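Local coordinates for protein cytokinin riboside 5'-monophosphate phosphoribohydrolase (Streptomyces coelicolor, PDB 5ZI9) that belongs to the LOG-like proteins of the SLOG clan, which have a Rossmann-like alpha/beta fold, and is assembled here from six copies of its chain, at residues Q58-E63 with L151-F156; E63-L68 with F163-Q168. All blocks are in the same frame, centred on the assembly; numbering follows the deposited sequence.

Interaction 1: residues Q58-E63 with L151-F156; sequences QSEFIE and LNFRYF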
loop_
_atom_site.group_PDB
_atom_site.type_symbol
_atom_site.label_atom_id
_atom_site.label_comp_id
_atom_site.label_asym_id
_atom_site.label_seq_id
_atom_site.Cartn_x
_atom_site.Cartn_y
_atom_site.Cartn_z
ATOM N N GLN B 58 2.977 4.530 -7.480
ATOM C CA GLN B 58 2.338 5.003 -6.272
ATOM C C GLN B 58 3.283 5.888 -5.465
ATOM O O GLN B 58 2.892 6.932 -4.964
ATOM C CB GLN B 58 1.869 3.819 -5.427
ATOM C CG GLN B 58 0.909 4.167 -4.287
ATOM C CD GLN B 58 0.897 3.134 -3.175
ATOM O OE1 GLN B 58 1.910 2.461 -2.905
ATOM N NE2 GLN B 58 -0.239 2.990 -2.527
ATOM N N SER B 59 4.539 5.479 -5.348
ATOM C CA SER B 59 5.544 6.309 -4.674
ATOM C C SER B 59 5.685 7.717 -5.284
ATOM O O SER B 59 5.806 8.723 -4.575
ATOM C CB SER B 59 6.894 5.622 -4.707
ATOM O OG SER B 59 6.777 4.406 -4.034
ATOM N N GLU B 60 5.677 7.768 -6.607
ATOM C CA GLU B 60 5.790 9.033 -7.304
ATOM C C GLU B 60 4.587 9.931 -7.083
ATOM O O GLU B 60 4.753 11.120 -6.930
ATOM C CB GLU B 60 6.035 8.841 -8.803
ATOM C CG GLU B 60 6.389 10.177 -9.434
ATOM C CD GLU B 60 7.130 10.061 -10.736
ATOM O OE1 GLU B 60 6.459 10.024 -11.791
ATOM O OE2 GLU B 60 8.373 10.078 -10.714
ATOM N N PHE B 61 3.392 9.367 -7.040
ATOM C CA PHE B 61 2.214 10.131 -6.622
ATOM C C PHE B 61 2.382 10.664 -5.223
ATOM O O PHE B 61 2.065 11.821 -4.971
ATOM C CB PHE B 61 0.958 9.281 -6.598
ATOM C CG PHE B 61 0.280 9.203 -7.888
ATOM C CD1 PHE B 61 -0.442 10.274 -8.350
ATOM C CD2 PHE B 61 0.346 8.050 -8.643
ATOM C CE1 PHE B 61 -1.084 10.205 -9.570
ATOM C CE2 PHE B 61 -0.313 7.953 -9.844
ATOM C CZ PHE B 61 -1.031 9.046 -10.323
ATOM N N ILE B 62 2.827 9.790 -4.314
ATOM C CA ILE B 62 3.025 10.201 -2.948
ATOM C C ILE B 62 3.988 11.348 -2.858
ATOM O O ILE B 62 3.732 12.258 -2.091
ATOM C CB ILE B 62 3.451 9.043 -2.028
ATOM C CG1 ILE B 62 2.230 8.149 -1.777
ATOM C CG2 ILE B 62 3.973 9.547 -0.672
ATOM C CD1 ILE B 62 2.583 6.740 -1.488
ATOM N N GLU B 63 5.078 11.294 -3.632
ATOM C CA GLU B 63 6.128 12.317 -3.600
ATOM C C GLU B 63 5.600 13.622 -4.138
ATOM O O GLU B 63 5.849 14.681 -3.569
ATOM C CB GLU B 63 7.329 11.871 -4.413
ATOM C CG GLU B 63 8.217 10.883 -3.681
ATOM C CD GLU B 63 8.829 9.779 -4.541
ATOM O OE1 GLU B 63 9.168 10.010 -5.727
ATOM O OE2 GLU B 63 8.965 8.664 -3.994
ATOM N N LEU B 151 10.169 19.511 -9.447
ATOM C CA LEU B 151 10.237 18.044 -9.463
ATOM C C LEU B 151 10.457 17.587 -10.839
ATOM O O LEU B 151 9.923 18.175 -11.751
ATOM C CB LEU B 151 8.942 17.391 -9.083
ATOM C CG LEU B 151 8.463 17.550 -7.664
ATOM C CD1 LEU B 151 7.332 18.586 -7.721
ATOM C CD2 LEU B 151 8.033 16.174 -7.113
ATOM N N ASN B 152 11.155 16.467 -10.964
ATOM C CA ASN B 152 11.300 15.737 -12.211
ATOM C C ASN B 152 10.581 14.422 -12.084
ATOM O O ASN B 152 11.040 13.511 -11.362
ATOM C CB ASN B 152 12.754 15.437 -12.433
ATOM C CG ASN B 152 13.551 16.670 -12.671
ATOM O OD1 ASN B 152 13.387 17.293 -13.707
ATOM N ND2 ASN B 152 14.404 17.033 -11.718
ATOM N N PHE B 153 9.454 14.327 -12.768
ATOM C CA PHE B 153 8.660 13.099 -12.767
ATOM C C PHE B 153 9.237 12.135 -13.753
ATOM O O PHE B 153 9.760 12.548 -14.800
ATOM C CB PHE B 153 7.195 13.359 -13.182
ATOM C CG PHE B 153 6.431 14.103 -12.163
ATOM C CD1 PHE B 153 6.498 15.484 -12.114
ATOM C CD2 PHE B 153 5.666 13.415 -11.218
ATOM C CE1 PHE B 153 5.802 16.182 -11.149
ATOM C CE2 PHE B 153 4.972 14.096 -10.233
ATOM C CZ PHE B 153 5.053 15.499 -10.198
ATOM N N ARG B 154 9.094 10.848 -13.451
ATOM C CA ARG B 154 9.423 9.851 -14.450
ATOM C C ARG B 154 8.240 9.167 -15.109
ATOM O O ARG B 154 8.371 8.641 -16.231
ATOM C CB ARG B 154 10.535 8.915 -13.967
ATOM C CG ARG B 154 10.217 8.068 -12.787
ATOM C CD ARG B 154 11.301 8.124 -11.731
ATOM N NE ARG B 154 10.636 8.379 -10.456
ATOM C CZ ARG B 154 11.027 7.942 -9.261
ATOM N NH1 ARG B 154 10.310 8.294 -8.182
ATOM N NH2 ARG B 154 12.116 7.174 -9.119
ATOM N N TYR B 155 7.066 9.287 -14.511
ATOM C CA TYR B 155 5.852 8.825 -15.157
ATOM C C TYR B 155 4.982 9.969 -15.683
ATOM O O TYR B 155 4.369 10.700 -14.927
ATOM C CB TYR B 155 5.055 7.947 -14.213
ATOM C CG TYR B 155 5.880 6.827 -13.666
ATOM C CD1 TYR B 155 6.217 5.743 -14.449
ATOM C CD2 TYR B 155 6.357 6.878 -12.362
ATOM C CE1 TYR B 155 6.998 4.735 -13.945
ATOM C CE2 TYR B 155 7.138 5.868 -11.844
ATOM C CZ TYR B 155 7.456 4.799 -12.644
ATOM O OH TYR B 155 8.249 3.789 -12.155
ATOM N N PHE B 156 4.945 10.075 -17.001
ATOM C CA PHE B 156 4.110 10.991 -17.775
ATOM C C PHE B 156 2.709 11.233 -17.218
ATOM O O PHE B 156 2.238 12.365 -17.096
ATOM C CB PHE B 156 3.984 10.393 -19.176
ATOM C CG PHE B 156 3.608 11.384 -20.229
ATOM C CD1 PHE B 156 4.546 12.361 -20.687
ATOM C CD2 PHE B 156 2.335 11.348 -20.822
ATOM C CE1 PHE B 156 4.208 13.282 -21.691
ATOM C CE2 PHE B 156 1.999 12.281 -21.829
ATOM C CZ PHE B 156 2.932 13.236 -22.257
#
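Glu60 of helix 50-67 meets Arg154 and Tyr155 where edge strand 149-153 of a Rossmann-like parallel sheet runs out, just before helix 156-165. The axes of the short segments 58-63 and 151-153 run nearly antiparallel, at 158°, and approach to 10.3 Å. Hydrogen bonds to the backbone come first. Tyr155 N donates to the syn lone pair of Glu60 OE1 (2.9 Å), and Arg154 N donates to Glu60 OE2 at 2.9 Å, nearly straight at 172°. One carboxylate thus serves two consecutive peptide N-H groups.

The ionic contacts form a network. Arg154 NE gives Glu60 OE2 a salt bridge of 2.8 Å, arriving from the face of the carboxylate opposite to Arg154 N. Arg154 NH1 makes a longer, weak salt bridge to Glu63 OE1 at 3.2 Å; its stronger partner is Glu63 of a neighbouring subunit, salt-bridged to Arg154 NH2, so the network spans an interface.

Within segment 151-156, Arg154 CG lies over one face of the Tyr155 ring. With CG turned anti to the backbone N (chi1 -170°) and the chain extended beyond it, Glu60 carries its carboxylate across the gap. There Glu60 OE1 packs 3.2 Å from Tyr155 CD2 and sits in plane at the edge of the Phe153 ring, 3.5 Å from Phe153 CD2.

Interaction 2: residues E63-L68 with F163-Q168; sequences EGFGTL and FVKYAQ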
loop_
_atom_site.group_PDB
_atom_site.type_symbol
_atom_site.label_atom_id
_atom_site.label_comp_id
_atom_site.label_asym_id
_atom_site.label_seq_id
_atom_site.Cartn_x
_atom_site.Cartn_y
_atom_site.Cartn_z
ATOM N N GLU B 63 5.078 11.294 -3.632
ATOM C CA GLU B 63 6.128 12.317 -3.600
ATOM C C GLU B 63 5.600 13.622 -4.138
ATOM O O GLU B 63 5.849 14.681 -3.569
ATOM C CB GLU B 63 7.329 11.871 -4.413
ATOM C CG GLU B 63 8.217 10.883 -3.681
ATOM C CD GLU B 63 8.829 9.779 -4.541
ATOM O OE1 GLU B 63 9.168 10.010 -5.727
ATOM O OE2 GLU B 63 8.965 8.664 -3.994
ATOM N N GLY B 64 4.850 13.543 -5.230
ATOM C CA GLY B 64 4.186 14.710 -5.788
ATOM C C GLY B 64 3.292 15.426 -4.788
ATOM O O GLY B 64 3.477 16.596 -4.550
ATOM N N PHE B 65 2.350 14.728 -4.176
ATOM C CA PHE B 65 1.412 15.367 -3.277
ATOM C C PHE B 65 2.081 15.952 -2.046
ATOM O O PHE B 65 1.577 16.882 -1.427
ATOM C CB PHE B 65 0.403 14.351 -2.813
ATOM C CG PHE B 65 -0.470 13.808 -3.897
ATOM C CD1 PHE B 65 -0.503 14.384 -5.148
ATOM C CD2 PHE B 65 -1.308 12.726 -3.641
ATOM C CE1 PHE B 65 -1.349 13.896 -6.120
ATOM C CE2 PHE B 65 -2.147 12.247 -4.613
ATOM C CZ PHE B 65 -2.166 12.832 -5.843
ATOM N N GLY B 66 3.187 15.342 -1.667
ATOM C CA GLY B 66 3.939 15.741 -0.521
ATOM C C GLY B 66 4.631 17.030 -0.850
ATOM O O GLY B 66 4.578 17.940 -0.029
ATOM N N THR B 67 5.259 17.136 -2.027
ATOM C CA THR B 67 6.011 18.332 -2.292
ATOM C C THR B 67 5.111 19.470 -2.747
ATOM O O THR B 67 5.525 20.596 -2.675
ATOM C CB THR B 67 7.237 18.160 -3.250
ATOM O OG1 THR B 67 6.851 18.370 -4.592
ATOM C CG2 THR B 67 7.994 16.803 -3.098
ATOM N N LEU B 68 3.895 19.192 -3.202
ATOM C CA LEU B 68 2.973 20.239 -3.620
ATOM C C LEU B 68 1.872 20.460 -2.580
ATOM O O LEU B 68 0.861 21.058 -2.878
ATOM C CB LEU B 68 2.382 19.885 -4.978
ATOM C CG LEU B 68 3.431 19.710 -6.093
ATOM C CD1 LEU B 68 2.803 19.100 -7.335
ATOM C CD2 LEU B 68 4.111 21.010 -6.468
ATOM N N PHE B 163 -0.900 18.724 -13.156
ATOM C CA PHE B 163 -1.203 19.934 -13.907
ATOM C C PHE B 163 -2.627 20.348 -13.694
ATOM O O PHE B 163 -2.891 21.519 -13.679
ATOM C CB PHE B 163 -0.980 19.754 -15.420
ATOM C CG PHE B 163 0.463 19.843 -15.863
ATOM C CD1 PHE B 163 1.242 20.941 -15.520
ATOM C CD2 PHE B 163 1.027 18.869 -16.681
ATOM C CE1 PHE B 163 2.552 21.055 -15.942
ATOM C CE2 PHE B 163 2.336 18.980 -17.104
ATOM C CZ PHE B 163 3.100 20.072 -16.739
ATOM N N VAL B 164 -3.547 19.402 -13.547
ATOM C CA VAL B 164 -4.974 19.731 -13.319
ATOM C C VAL B 164 -5.354 19.902 -11.863
ATOM O O VAL B 164 -6.047 20.821 -11.505
ATOM C CB VAL B 164 -5.872 18.676 -13.947
ATOM C CG1 VAL B 164 -7.341 18.999 -13.696
ATOM C CG2 VAL B 164 -5.572 18.626 -15.452
ATOM N N LYS B 165 -4.875 19.003 -11.034
ATOM C CA LYS B 165 -5.208 18.957 -9.620
ATOM C C LYS B 165 -4.829 20.223 -8.871
ATOM O O LYS B 165 -5.531 20.621 -7.947
ATOM C CB LYS B 165 -4.511 17.734 -8.973
ATOM C CG LYS B 165 -4.853 17.497 -7.497
ATOM C CD LYS B 165 -4.101 16.300 -6.908
ATOM C CE LYS B 165 -3.717 16.517 -5.450
ATOM N NZ LYS B 165 -4.671 15.832 -4.551
ATOM N N TYR B 166 -3.688 20.810 -9.217
ATOM C CA TYR B 166 -3.158 21.964 -8.465
ATOM C C TYR B 166 -3.449 23.279 -9.159
ATOM O O TYR B 166 -3.060 24.333 -8.649
ATOM C CB TYR B 166 -1.649 21.816 -8.178
ATOM C CG TYR B 166 -1.400 20.695 -7.241
ATOM C CD1 TYR B 166 -1.532 20.866 -5.880
ATOM C CD2 TYR B 166 -1.108 19.404 -7.719
ATOM C CE1 TYR B 166 -1.342 19.815 -5.009
ATOM C CE2 TYR B 166 -0.956 18.327 -6.846
ATOM C CZ TYR B 166 -1.061 18.550 -5.505
ATOM O OH TYR B 166 -0.915 17.516 -4.657
ATOM N N ALA B 167 -4.111 23.229 -10.314
ATOM C CA ALA B 167 -4.443 24.431 -11.059
ATOM C C ALA B 167 -5.959 24.660 -11.103
ATOM O O ALA B 167 -6.743 23.738 -10.854
ATOM C CB ALA B 167 -3.862 24.367 -12.453
ATOM N N GLN B 168 -6.351 25.908 -11.370
ATOM C CA GLN B 168 -7.732 26.261 -11.676
ATOM C C GLN B 168 -7.938 26.738 -13.085
ATOM O O GLN B 168 -9.046 27.130 -13.414
ATOM C CB GLN B 168 -8.278 27.309 -10.713
ATOM C CG GLN B 168 -8.576 26.755 -9.331
ATOM C CD GLN B 168 -7.483 27.119 -8.377
ATOM O OE1 GLN B 168 -7.412 28.293 -7.978
ATOM N NE2 GLN B 168 -6.582 26.152 -8.048
HETATM O O HOH W 1 -0.742 17.796 -2.164
#
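Lys165 reaches Phe65 because its CG stands anti to the backbone N (chi1 -176°), and bends at chi3 and chi4 then bring the chain's end over the aromatic face. Tyr166, with CG anti to its own carbonyl carbon, extends toward helix 50-67 and places its hydroxyl beside Phe65.

The evidence for a cation-pi contact is direct: Lys165 NZ lies 4.2 Å from the centroid of the Phe65 ring and 14° off its normal. Lys165 CE adds a CH-pi contact over the same ring. The ammonium has a stronger partner outside, a salt bridge to Asp50 of another subunit, so this corner also joins two chains.

Leu68 CB makes a CH-pi contact over one face of the Tyr166 ring, 3.7 Å above its plane; Lys165 CG, from the same segment as the tyrosine, lies over the opposite face. Tyr166 OH lies 3.2 Å from Phe65 CD1. One water lies in plane at the ring edge and bridges the Tyr166 side chain and the backbone carbonyl of Phe65, accepting from Tyr166 OH (2.5 Å) and donating to Phe65 O (2.6 Å), so the segments are linked by hydrogen bonds through water and not directly.

Leu68 continues onto Val131, Leu133 and Ile149 of the sheet. A helix N-terminal to the sheet thus packs on the crossover helix of a Rossmann-like fold, in which the chain passes from strand 149-153 to strand 167-172, beside strand 74-78.

Overall arrangement
The centres of interactions 1 and 2 lie about 11 Å apart, and helix 50-67 supplies the first segment of each; Glu63 belongs to both. Along the chain the segments alternate, 58-63 and 63-68 preceding 151-156 and 163-168. Helix 156-165 joins the second segments: it starts within 151-156 and ends within 163-168, so helix 50-67 meets the chain near both ends of helix 156-165, which lies in the beta-alpha-beta crossover from strand 149-153 to strand 167-172 of one parallel sheet. They also touch directly, Leu151 CD1 lying 3.2 Å from Thr67 OG1. Both reach the same neighbouring subunit, which places helix 50-67 at the junction of sheet packing and oligomer assembly.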